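6-aminohexanoate-dimer hydrolase (Bacillus anthracis, PDB 4GB7) is probably a hydrolase of the beta-lactamase family that cleaves the amide bond of 6-aminohexanoate dimers. Local coordinates at residues I149-A154 / I328-I333; N157-E162 / A180-L185; Q184-Q189 / H356-I361. All blocks are in the same frame, centred on the assembly; numbering follows the deposited sequence.

Interaction 1 (I149-A154 / I328-I333); sequences IIQSLA and ILPSSI
Ser152 and Pro330 meet where helix 143-155 passes the loop that leads into helix 332-338. Ser152 OG lies 3.3 Å from Pro330 CD, and Pro330 CG reaches the helix backbone at 3.8 Å from Ser152 CA. A residue as small as serine suits this place, because Ser152 CA and Pro330 CA are only 6.1 Å apart. Its hydroxyl stands beside the backbone N (chi1 -56°), where it hydrogen-bonds to Ala148 O one turn back. The buried polar atom is thus satisfied within its own helix, although carbon faces it across the contact: besides the proline ring, Leu329 CD2 comes within 3.6 Å of Ser152 OG. In the beta-lactamase-like fold, helix 143-155 is probably the counterpart of the buried central helix. Consistent with this, Ile149, Ile150 and Leu153 pack on helices 251-265 and 269-278. On the side turned to the loop, Gln151 has CG opposite its own backbone N (chi1 -164°) and then bends at chi2 (63°). The methylene part runs past Ile333 in the opposite direction, with Gln151 CG 4.0 Å from Ile333 CG1. Gln151 CG also lies 3.6 Å from Ser332 OG. Glutamine serves both needs here, offering carbon to isoleucine and an amide to the carboxylate of Glu155, whose OE2 is hydrogen-bonded by both Gln151 NE2 and Ser332 OG.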
loop_
_atom_site.group_PDB
_atom_site.type_symbol
_atom_site.label_atom_id
_atom_site.label_comp_id
_atom_site.label_asym_id
_atom_site.label_seq_id
_atom_site.Cartn_x
_atom_site.Cartn_y
_atom_site.Cartn_z
ATOM N N ILE A 149 -5.969 -11.346 1.688
ATOM C CA ILE A 149 -7.300 -11.971 1.594
ATOM C C ILE A 149 -7.297 -13.010 0.491
ATOM O O ILE A 149 -7.896 -14.102 0.671
ATOM C CB ILE A 149 -8.466 -10.943 1.431
ATOM C CG1 ILE A 149 -8.492 -10.034 2.690
ATOM C CG2 ILE A 149 -9.819 -11.647 1.209
ATOM C CD1 ILE A 149 -9.276 -8.743 2.536
ATOM N N ILE A 150 -6.652 -12.712 -0.638
ATOM C CA ILE A 150 -6.512 -13.740 -1.675
ATOM C C ILE A 150 -5.839 -15.017 -1.157
ATOM O O ILE A 150 -6.326 -16.166 -1.384
ATOM C CB ILE A 150 -5.744 -13.225 -2.903
ATOM C CG1 ILE A 150 -6.647 -12.256 -3.710
ATOM C CG2 ILE A 150 -5.284 -14.397 -3.793
ATOM C CD1 ILE A 150 -7.861 -12.840 -4.442
ATOM N N GLN A 151 -4.768 -14.833 -0.408
ATOM C CA GLN A 151 -4.029 -15.976 0.173
ATOM C C GLN A 151 -4.919 -16.760 1.136
ATOM O O GLN A 151 -4.919 -18.009 1.124
ATOM C CB GLN A 151 -2.759 -15.530 0.878
ATOM C CG GLN A 151 -1.762 -16.658 1.148
ATOM C CD GLN A 151 -1.251 -17.264 -0.149
ATOM O OE1 GLN A 151 -0.882 -16.543 -1.088
ATOM N NE2 GLN A 151 -1.273 -18.580 -0.235
ATOM N N SER A 152 -5.693 -16.033 1.953
ATOM C CA SER A 152 -6.631 -16.665 2.913
ATOM C C SER A 152 -7.663 -17.487 2.145
ATOM O O SER A 152 -7.916 -18.625 2.497
ATOM C CB SER A 152 -7.339 -15.636 3.788
ATOM O OG SER A 152 -6.378 -14.845 4.460
ATOM N N LEU A 153 -8.278 -16.899 1.122
ATOM C CA LEU A 153 -9.291 -17.623 0.357
ATOM C C LEU A 153 -8.752 -18.850 -0.341
ATOM O O LEU A 153 -9.452 -19.910 -0.443
ATOM C CB LEU A 153 -9.966 -16.679 -0.643
ATOM C CG LEU A 153 -10.880 -15.587 -0.096
ATOM C CD1 LEU A 153 -11.133 -14.560 -1.179
ATOM C CD2 LEU A 153 -12.191 -16.153 0.394
ATOM N N ALA A 154 -7.510 -18.736 -0.817
ATOM C CA ALA A 154 -6.860 -19.859 -1.527
ATOM C C ALA A 154 -6.626 -21.025 -0.549
ATOM O O ALA A 154 -6.987 -22.210 -0.816
ATOM C CB ALA A 154 -5.576 -19.409 -2.199
ATOM N N ILE A 328 -4.726 -15.221 12.397
ATOM C CA ILE A 328 -5.548 -14.237 11.712
ATOM C C ILE A 328 -5.378 -14.317 10.203
ATOM O O ILE A 328 -6.382 -14.250 9.447
ATOM C CB ILE A 328 -5.248 -12.806 12.194
ATOM C CG1 ILE A 328 -5.354 -12.729 13.711
ATOM C CG2 ILE A 328 -6.200 -11.816 11.526
ATOM C CD1 ILE A 328 -6.638 -13.161 14.318
ATOM N N LEU A 329 -4.125 -14.432 9.776
ATOM C CA LEU A 329 -3.781 -14.550 8.387
ATOM C C LEU A 329 -2.816 -15.714 8.208
ATOM O O LEU A 329 -2.131 -16.098 9.112
ATOM C CB LEU A 329 -3.119 -13.239 7.923
ATOM C CG LEU A 329 -4.057 -12.032 7.752
ATOM C CD1 LEU A 329 -3.225 -10.817 7.398
ATOM C CD2 LEU A 329 -5.151 -12.281 6.739
ATOM N N PRO A 330 -2.797 -16.315 7.006
ATOM C CA PRO A 330 -1.918 -17.433 6.768
ATOM C C PRO A 330 -0.449 -17.124 7.089
ATOM O O PRO A 330 0.097 -16.070 6.682
ATOM C CB PRO A 330 -2.116 -17.725 5.273
ATOM C CG PRO A 330 -3.443 -17.148 4.952
ATOM C CD PRO A 330 -3.607 -15.970 5.834
ATOM N N SER A 331 0.189 -18.066 7.794
ATOM C CA SER A 331 1.612 -17.947 8.069
ATOM C C SER A 331 2.420 -18.011 6.751
ATOM O O SER A 331 3.544 -17.557 6.681
ATOM C CB SER A 331 2.063 -19.033 9.047
ATOM O OG SER A 331 1.858 -20.310 8.460
ATOM N N SER A 332 1.857 -18.587 5.709
ATOM C CA SER A 332 2.551 -18.649 4.415
ATOM C C SER A 332 2.919 -17.279 3.825
ATOM O O SER A 332 3.863 -17.200 3.036
ATOM C CB SER A 332 1.712 -19.409 3.386
ATOM O OG SER A 332 0.564 -18.662 3.007
ATOM N N ILE A 333 2.176 -16.211 4.184
ATOM C CA ILE A 333 2.383 -14.917 3.560
ATOM C C ILE A 333 3.801 -14.507 3.798
ATOM O O ILE A 333 4.565 -14.252 2.868
ATOM C CB ILE A 333 1.411 -13.799 4.045
ATOM C CG1 ILE A 333 -0.020 -14.138 3.650
ATOM C CG2 ILE A 333 1.780 -12.434 3.419
ATOM C CD1 ILE A 333 -1.112 -13.351 4.336
#

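Interaction 2 (N157-E162 / A180-L185); sequences NRIDLE and ATLQQL
Ile159, two residues past the Schellman turn that ends helix 143-155, sends its CD1 to 3.7 Å from Leu182 CD2. Both branched chains suit a buried spot, which Ile260 and Ile264 of helix 251-265 help to line. Asp160 turns its carboxylate forward along the chain: Asp160 OD1 accepts from Glu162 N at 2.9 Å, an Asx turn that shapes the bend through Leu161, while Tyr168 OH hydrogen-bonds Asp160 N. Leu161 contributes at both ends. Its CD2 packs 3.9 Å from Leu182 CB, the two side chains crossing at about a right angle, and Leu161 O accepts from Gln183 N at 2.9 Å on a carbonyl lone pair (154° at the hydrogen). That amide belongs to the first turn of helix 182-186, where no earlier helical carbonyl can serve it. Glu162, bent at chi2(-48°), brings its carboxylate across the CB and CG of Gln183, with Glu162 OE2 3.6 Å from Gln183 CB. Each carboxylate oxygen accepts from a water, one also bound to Thr181 OG1 and the other to Gln183 OE1, while Gln183 NE2 reaches Asn357 and Asp187. Thr181 OG1 in turn caps Gln184 N, and Gln184 OE1 accepts from Thr181 N, completing a capping box. A carboxylate beside a helix N terminus would probably gain from the partial positive charge there, but Glu162 is joined to Thr181 and Gln183 through waters, meeting the helix start by way of solvent.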
loop_
_atom_site.group_PDB
_atom_site.type_symbol
_atom_site.label_atom_id
_atom_site.label_comp_id
_atom_site.label_asym_id
_atom_site.label_seq_id
_atom_site.Cartn_x
_atom_site.Cartn_y
_atom_site.Cartn_z
ATOM N N ASN A 157 -9.573 -23.068 0.367
ATOM C CA ASN A 157 -10.009 -23.796 -0.846
ATOM C C ASN A 157 -11.219 -23.207 -1.576
ATOM O O ASN A 157 -12.039 -23.926 -2.158
ATOM C CB ASN A 157 -10.149 -25.277 -0.522
ATOM C CG ASN A 157 -8.786 -25.910 -0.279
ATOM O OD1 ASN A 157 -7.884 -25.807 -1.117
ATOM N ND2 ASN A 157 -8.605 -26.490 0.877
ATOM N N ARG A 158 -11.341 -21.894 -1.516
ATOM C CA ARG A 158 -12.433 -21.168 -2.169
ATOM C C ARG A 158 -12.065 -20.683 -3.567
ATOM O O ARG A 158 -12.955 -20.404 -4.422
ATOM C CB ARG A 158 -12.885 -19.996 -1.295
ATOM C CG ARG A 158 -13.490 -20.522 0.006
ATOM C CD ARG A 158 -14.192 -19.469 0.793
ATOM N NE ARG A 158 -15.420 -19.068 0.109
ATOM C CZ ARG A 158 -16.230 -18.103 0.534
ATOM N NH1 ARG A 158 -15.924 -17.404 1.627
ATOM N NH2 ARG A 158 -17.310 -17.808 -0.175
ATOM N N ILE A 159 -10.762 -20.537 -3.769
ATOM C CA ILE A 159 -10.153 -20.180 -5.052
ATOM C C ILE A 159 -8.835 -20.973 -5.188
ATOM O O ILE A 159 -8.258 -21.474 -4.201
ATOM C CB ILE A 159 -9.866 -18.665 -5.166
ATOM C CG1 ILE A 159 -8.871 -18.187 -4.136
ATOM C CG2 ILE A 159 -11.162 -17.828 -5.137
ATOM C CD1 ILE A 159 -8.593 -16.697 -4.142
ATOM N N ASP A 160 -8.364 -21.072 -6.422
ATOM C CA ASP A 160 -7.141 -21.745 -6.779
ATOM C C ASP A 160 -6.273 -20.717 -7.479
ATOM O O ASP A 160 -6.667 -20.180 -8.525
ATOM C CB ASP A 160 -7.491 -22.875 -7.726
ATOM C CG ASP A 160 -6.301 -23.743 -8.115
ATOM O OD1 ASP A 160 -5.156 -23.312 -8.112
ATOM O OD2 ASP A 160 -6.559 -24.896 -8.533
ATOM N N LEU A 161 -5.110 -20.455 -6.899
ATOM C CA LEU A 161 -4.212 -19.439 -7.404
ATOM C C LEU A 161 -3.645 -19.747 -8.803
ATOM O O LEU A 161 -3.169 -18.873 -9.493
ATOM C CB LEU A 161 -3.106 -19.182 -6.400
ATOM C CG LEU A 161 -3.526 -18.604 -5.050
ATOM C CD1 LEU A 161 -2.318 -18.380 -4.147
ATOM C CD2 LEU A 161 -4.279 -17.297 -5.225
ATOM N N GLU A 162 -3.763 -20.993 -9.241
ATOM C CA GLU A 162 -3.268 -21.386 -10.552
ATOM C C GLU A 162 -4.357 -21.363 -11.622
ATOM O O GLU A 162 -4.073 -21.612 -12.804
ATOM C CB GLU A 162 -2.603 -22.771 -10.466
ATOM C CG GLU A 162 -1.282 -22.788 -9.710
ATOM C CD GLU A 162 -0.301 -21.688 -10.126
ATOM O OE1 GLU A 162 -0.158 -21.437 -11.344
ATOM O OE2 GLU A 162 0.337 -21.066 -9.234
ATOM N N ALA A 180 -4.898 -14.011 -17.157
ATOM C CA ALA A 180 -3.850 -14.205 -16.169
ATOM C C ALA A 180 -4.321 -15.117 -15.058
ATOM O O ALA A 180 -5.483 -15.051 -14.636
ATOM C CB ALA A 180 -3.463 -12.867 -15.565
ATOM N N THR A 181 -3.406 -15.912 -14.533
ATOM C CA THR A 181 -3.710 -16.684 -13.327
ATOM C C THR A 181 -3.703 -15.755 -12.135
ATOM O O THR A 181 -3.103 -14.669 -12.179
ATOM C CB THR A 181 -2.718 -17.838 -13.026
ATOM O OG1 THR A 181 -1.413 -17.307 -12.737
ATOM C CG2 THR A 181 -2.649 -18.888 -14.160
ATOM N N LEU A 182 -4.345 -16.194 -11.060
ATOM C CA LEU A 182 -4.353 -15.406 -9.845
ATOM C C LEU A 182 -2.928 -15.164 -9.342
ATOM O O LEU A 182 -2.617 -14.046 -8.903
ATOM C CB LEU A 182 -5.194 -16.045 -8.761
ATOM C CG LEU A 182 -6.677 -15.753 -8.864
ATOM C CD1 LEU A 182 -7.306 -16.194 -10.180
ATOM C CD2 LEU A 182 -7.399 -16.358 -7.671
ATOM N N GLN A 183 -2.090 -16.196 -9.390
ATOM C CA GLN A 183 -0.701 -16.090 -8.990
ATOM C C GLN A 183 0.055 -15.041 -9.813
ATOM O O GLN A 183 0.815 -14.247 -9.245
ATOM C CB GLN A 183 0.004 -17.460 -8.973
ATOM C CG GLN A 183 1.361 -17.402 -8.262
ATOM C CD GLN A 183 1.241 -16.990 -6.796
ATOM O OE1 GLN A 183 0.540 -17.615 -6.023
ATOM N NE2 GLN A 183 1.955 -15.941 -6.410
ATOM N N GLN A 184 -0.149 -15.037 -11.128
ATOM C CA GLN A 184 0.424 -13.985 -12.007
ATOM C C GLN A 184 0.023 -12.586 -11.600
ATOM O O GLN A 184 0.860 -11.647 -11.597
ATOM C CB GLN A 184 0.122 -14.287 -13.484
ATOM C CG GLN A 184 0.948 -15.484 -13.941
ATOM C CD GLN A 184 0.436 -16.115 -15.263
ATOM O OE1 GLN A 184 -0.692 -15.789 -15.763
ATOM N NE2 GLN A 184 1.223 -17.025 -15.814
ATOM N N LEU A 185 -1.247 -12.432 -11.244
ATOM C CA LEU A 185 -1.760 -11.144 -10.745
ATOM C C LEU A 185 -1.084 -10.770 -9.421
ATOM O O LEU A 185 -0.574 -9.601 -9.238
ATOM C CB LEU A 185 -3.285 -11.184 -10.608
ATOM C CG LEU A 185 -4.093 -11.327 -11.886
ATOM C CD1 LEU A 185 -5.518 -11.807 -11.615
ATOM C CD2 LEU A 185 -4.166 -10.053 -12.712
HETATM O O HOH W 1 0.470 -19.160 -12.371
HETATM O O HOH W 2 0.064 -20.203 -6.500
#

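Interaction 3 (Q184-Q189 / H356-I361); sequences QLMDMQ and HNQWWI
The side chains of Asp187 and His356 run alongside each other in the same direction, and His356 ND1 donates to Asp187 OD1 at 2.6 Å. The acceptor sits in the plane of the imidazole, whereas the nitrogen approaches on the syn side but clearly out of the carboxylate plane, which is turned 39° from the ring. A second donor, Asn357 N, meets Asp187 OD1 at 3.0 Å nearly along its C-O bond; two donors thus grip OD1, while Gln183 NE2 holds OD2, and the oxygens together keep the carboxylate from turning. Over one face of the imidazole stands Asn357 ND2, 3.1 Å above the His356 ring centre; OD1 of that amide is taken by Gln183. Behind these contacts is a two-residue beta hairpin: a type I' turn from His356 to Trp359 links strands 354-356 and 359-361. Asparagine suits its first corner, since this residue type tolerates the left-handed backbone conformation well. Opposite, helix 182-186 closes in a Schellman motif, with Met188 at positive phi.

The side chain of Gln358 reaches across to the helix end. CB leaves the turn, and the side chain touches Lys143 of helix 143-155. Gln358 CG, set by chi1 (-49°), passes 4.3 Å from Met186 SE, of a selenomethionine. The bend at chi2 (-72°) carries CD toward Met186 O, to which Gln358 NE2 donates at 2.9 Å from above the carbonyl plane. Gln358 OE1 bonds Thr254 OG1 and lies 4.0 Å from Met188 CE. Met186 O also receives a weak bond from Gln358 N. Lys143 belongs to a possible SxxK motif with Ser140, consistent with a nearby active site as in serine beta-lactamases.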
loop_
_atom_site.group_PDB
_atom_site.type_symbol
_atom_site.label_atom_id
_atom_site.label_comp_id
_atom_site.label_asym_id
_atom_site.label_seq_id
_atom_site.Cartn_x
_atom_site.Cartn_y
_atom_site.Cartn_z
ATOM N N GLN A 184 -0.149 -15.037 -11.128
ATOM C CA GLN A 184 0.424 -13.985 -12.007
ATOM C C GLN A 184 0.023 -12.586 -11.600
ATOM O O GLN A 184 0.860 -11.647 -11.597
ATOM C CB GLN A 184 0.122 -14.287 -13.484
ATOM C CG GLN A 184 0.948 -15.484 -13.941
ATOM C CD GLN A 184 0.436 -16.115 -15.263
ATOM O OE1 GLN A 184 -0.692 -15.789 -15.763
ATOM N NE2 GLN A 184 1.223 -17.025 -15.814
ATOM N N LEU A 185 -1.247 -12.432 -11.244
ATOM C CA LEU A 185 -1.760 -11.144 -10.745
ATOM C C LEU A 185 -1.084 -10.770 -9.421
ATOM O O LEU A 185 -0.574 -9.601 -9.238
ATOM C CB LEU A 185 -3.285 -11.184 -10.608
ATOM C CG LEU A 185 -4.093 -11.327 -11.886
ATOM C CD1 LEU A 185 -5.518 -11.807 -11.615
ATOM C CD2 LEU A 185 -4.166 -10.053 -12.712
HETATM N N MSE A 186 -1.088 -11.715 -8.493
HETATM C CA MSE A 186 -0.399 -11.562 -7.187
HETATM C C MSE A 186 1.068 -11.112 -7.325
HETATM O O MSE A 186 1.570 -10.281 -6.528
HETATM C CB MSE A 186 -0.471 -12.869 -6.389
HETATM C CG MSE A 186 -1.835 -13.214 -5.813
HETATM SE SE MSE A 186 -2.206 -12.073 -4.299
HETATM C CE MSE A 186 -1.458 -13.251 -2.994
ATOM N N ASP A 187 1.748 -11.627 -8.355
ATOM C CA ASP A 187 3.158 -11.322 -8.576
ATOM C C ASP A 187 3.419 -10.170 -9.557
ATOM O O ASP A 187 4.583 -9.948 -9.941
ATOM C CB ASP A 187 3.909 -12.595 -9.028
ATOM C CG ASP A 187 4.043 -13.628 -7.903
ATOM O OD1 ASP A 187 4.047 -13.209 -6.733
ATOM O OD2 ASP A 187 4.074 -14.838 -8.197
HETATM N N MSE A 188 2.367 -9.479 -9.994
HETATM C CA MSE A 188 2.521 -8.350 -10.891
HETATM C C MSE A 188 3.252 -8.781 -12.188
HETATM O O MSE A 188 4.155 -8.154 -12.651
HETATM C CB MSE A 188 3.232 -7.192 -10.180
HETATM C CG MSE A 188 2.322 -6.499 -9.233
HETATM SE SE MSE A 188 0.770 -5.694 -9.892
HETATM C CE MSE A 188 0.440 -4.530 -8.388
ATOM N N GLN A 189 2.820 -9.890 -12.760
ATOM C CA GLN A 189 3.390 -10.376 -13.989
ATOM C C GLN A 189 2.403 -10.300 -15.192
ATOM O O GLN A 189 2.515 -11.056 -16.181
ATOM C CB GLN A 189 3.918 -11.775 -13.791
ATOM C CG GLN A 189 5.137 -11.865 -12.891
ATOM C CD GLN A 189 5.481 -13.276 -12.533
ATOM O OE1 GLN A 189 4.703 -14.199 -12.778
ATOM N NE2 GLN A 189 6.662 -13.470 -11.981
ATOM N N HIS A 356 6.705 -10.379 -4.674
ATOM C CA HIS A 356 5.909 -11.592 -4.494
ATOM C C HIS A 356 4.657 -11.257 -3.704
ATOM O O HIS A 356 4.740 -10.662 -2.627
ATOM C CB HIS A 356 6.738 -12.654 -3.768
ATOM C CG HIS A 356 6.141 -14.054 -3.817
ATOM N ND1 HIS A 356 5.295 -14.465 -4.797
ATOM C CD2 HIS A 356 6.351 -15.144 -3.003
ATOM C CE1 HIS A 356 4.948 -15.742 -4.582
ATOM N NE2 HIS A 356 5.609 -16.174 -3.503
ATOM N N ASN A 357 3.486 -11.611 -4.237
ATOM C CA ASN A 357 2.224 -11.514 -3.516
ATOM C C ASN A 357 1.924 -10.135 -2.921
ATOM O O ASN A 357 1.451 -9.991 -1.791
ATOM C CB ASN A 357 2.205 -12.625 -2.432
ATOM C CG ASN A 357 2.238 -14.021 -3.045
ATOM O OD1 ASN A 357 1.749 -14.216 -4.167
ATOM N ND2 ASN A 357 2.837 -14.986 -2.324
ATOM N N GLN A 358 2.192 -9.128 -3.729
ATOM C CA GLN A 358 1.914 -7.716 -3.455
ATOM C C GLN A 358 2.958 -7.032 -2.588
ATOM O O GLN A 358 2.785 -5.858 -2.239
ATOM C CB GLN A 358 0.477 -7.451 -2.980
ATOM C CG GLN A 358 -0.623 -8.103 -3.860
ATOM C CD GLN A 358 -0.777 -7.419 -5.219
ATOM O OE1 GLN A 358 -1.447 -6.390 -5.340
ATOM N NE2 GLN A 358 -0.200 -8.033 -6.271
ATOM N N TRP A 359 4.040 -7.750 -2.261
ATOM C CA TRP A 359 5.163 -7.201 -1.447
ATOM C C TRP A 359 6.491 -7.084 -2.224
ATOM O O TRP A 359 6.858 -7.945 -3.037
ATOM C CB TRP A 359 5.432 -8.091 -0.235
ATOM C CG TRP A 359 4.328 -8.078 0.764
ATOM C CD1 TRP A 359 3.218 -8.922 0.820
ATOM C CD2 TRP A 359 4.243 -7.248 1.932
ATOM N NE1 TRP A 359 2.456 -8.630 1.887
ATOM C CE2 TRP A 359 3.026 -7.620 2.602
ATOM C CE3 TRP A 359 5.017 -6.200 2.459
ATOM C CZ2 TRP A 359 2.585 -6.985 3.745
ATOM C CZ3 TRP A 359 4.576 -5.589 3.618
ATOM C CH2 TRP A 359 3.376 -5.977 4.256
ATOM N N TRP A 360 7.217 -5.999 -1.971
ATOM C CA TRP A 360 8.582 -5.802 -2.460
ATOM C C TRP A 360 9.566 -6.454 -1.513
ATOM O O TRP A 360 9.407 -6.405 -0.270
ATOM C CB TRP A 360 8.954 -4.323 -2.565
ATOM C CG TRP A 360 8.023 -3.503 -3.440
ATOM C CD1 TRP A 360 6.821 -2.940 -3.087
ATOM C CD2 TRP A 360 8.200 -3.172 -4.869
ATOM N NE1 TRP A 360 6.256 -2.284 -4.146
ATOM C CE2 TRP A 360 7.045 -2.386 -5.252
ATOM C CE3 TRP A 360 9.181 -3.455 -5.828
ATOM C CZ2 TRP A 360 6.882 -1.907 -6.529
ATOM C CZ3 TRP A 360 9.032 -2.916 -7.101
ATOM C CH2 TRP A 360 7.908 -2.178 -7.456
ATOM N N ILE A 361 10.597 -7.053 -2.101
ATOM C CA ILE A 361 11.645 -7.744 -1.360
ATOM C C ILE A 361 12.964 -7.196 -1.835
ATOM O O ILE A 361 13.470 -7.614 -2.898
ATOM C CB ILE A 361 11.579 -9.272 -1.603
ATOM C CG1 ILE A 361 10.208 -9.802 -1.252
ATOM C CG2 ILE A 361 12.673 -9.979 -0.828
ATOM C CD1 ILE A 361 9.880 -11.124 -1.887
#

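In the fold
From the N terminus, helix 143-155 supplies the first segment, 149-154, and the loop after it supplies 157-162. Interaction 2 then closes a short loop of 17 residues by returning to the start of helix 182-186, and it is nested inside the much longer loop that interaction 1 closes when the chain reaches 328-333. Interaction 3 starts at the end of helix 182-186, sharing Gln184 and Leu185 with interaction 2, and finishes beyond 328-333 at the hairpin of 354-361, so it crosses interaction 1. Helix 143-155 is common ground: Ile150 touches Leu161 of interaction 2 and Met186 of interaction 3. Together the contacts tie helices 143-155, 182-186 and 332-338 to the hairpin.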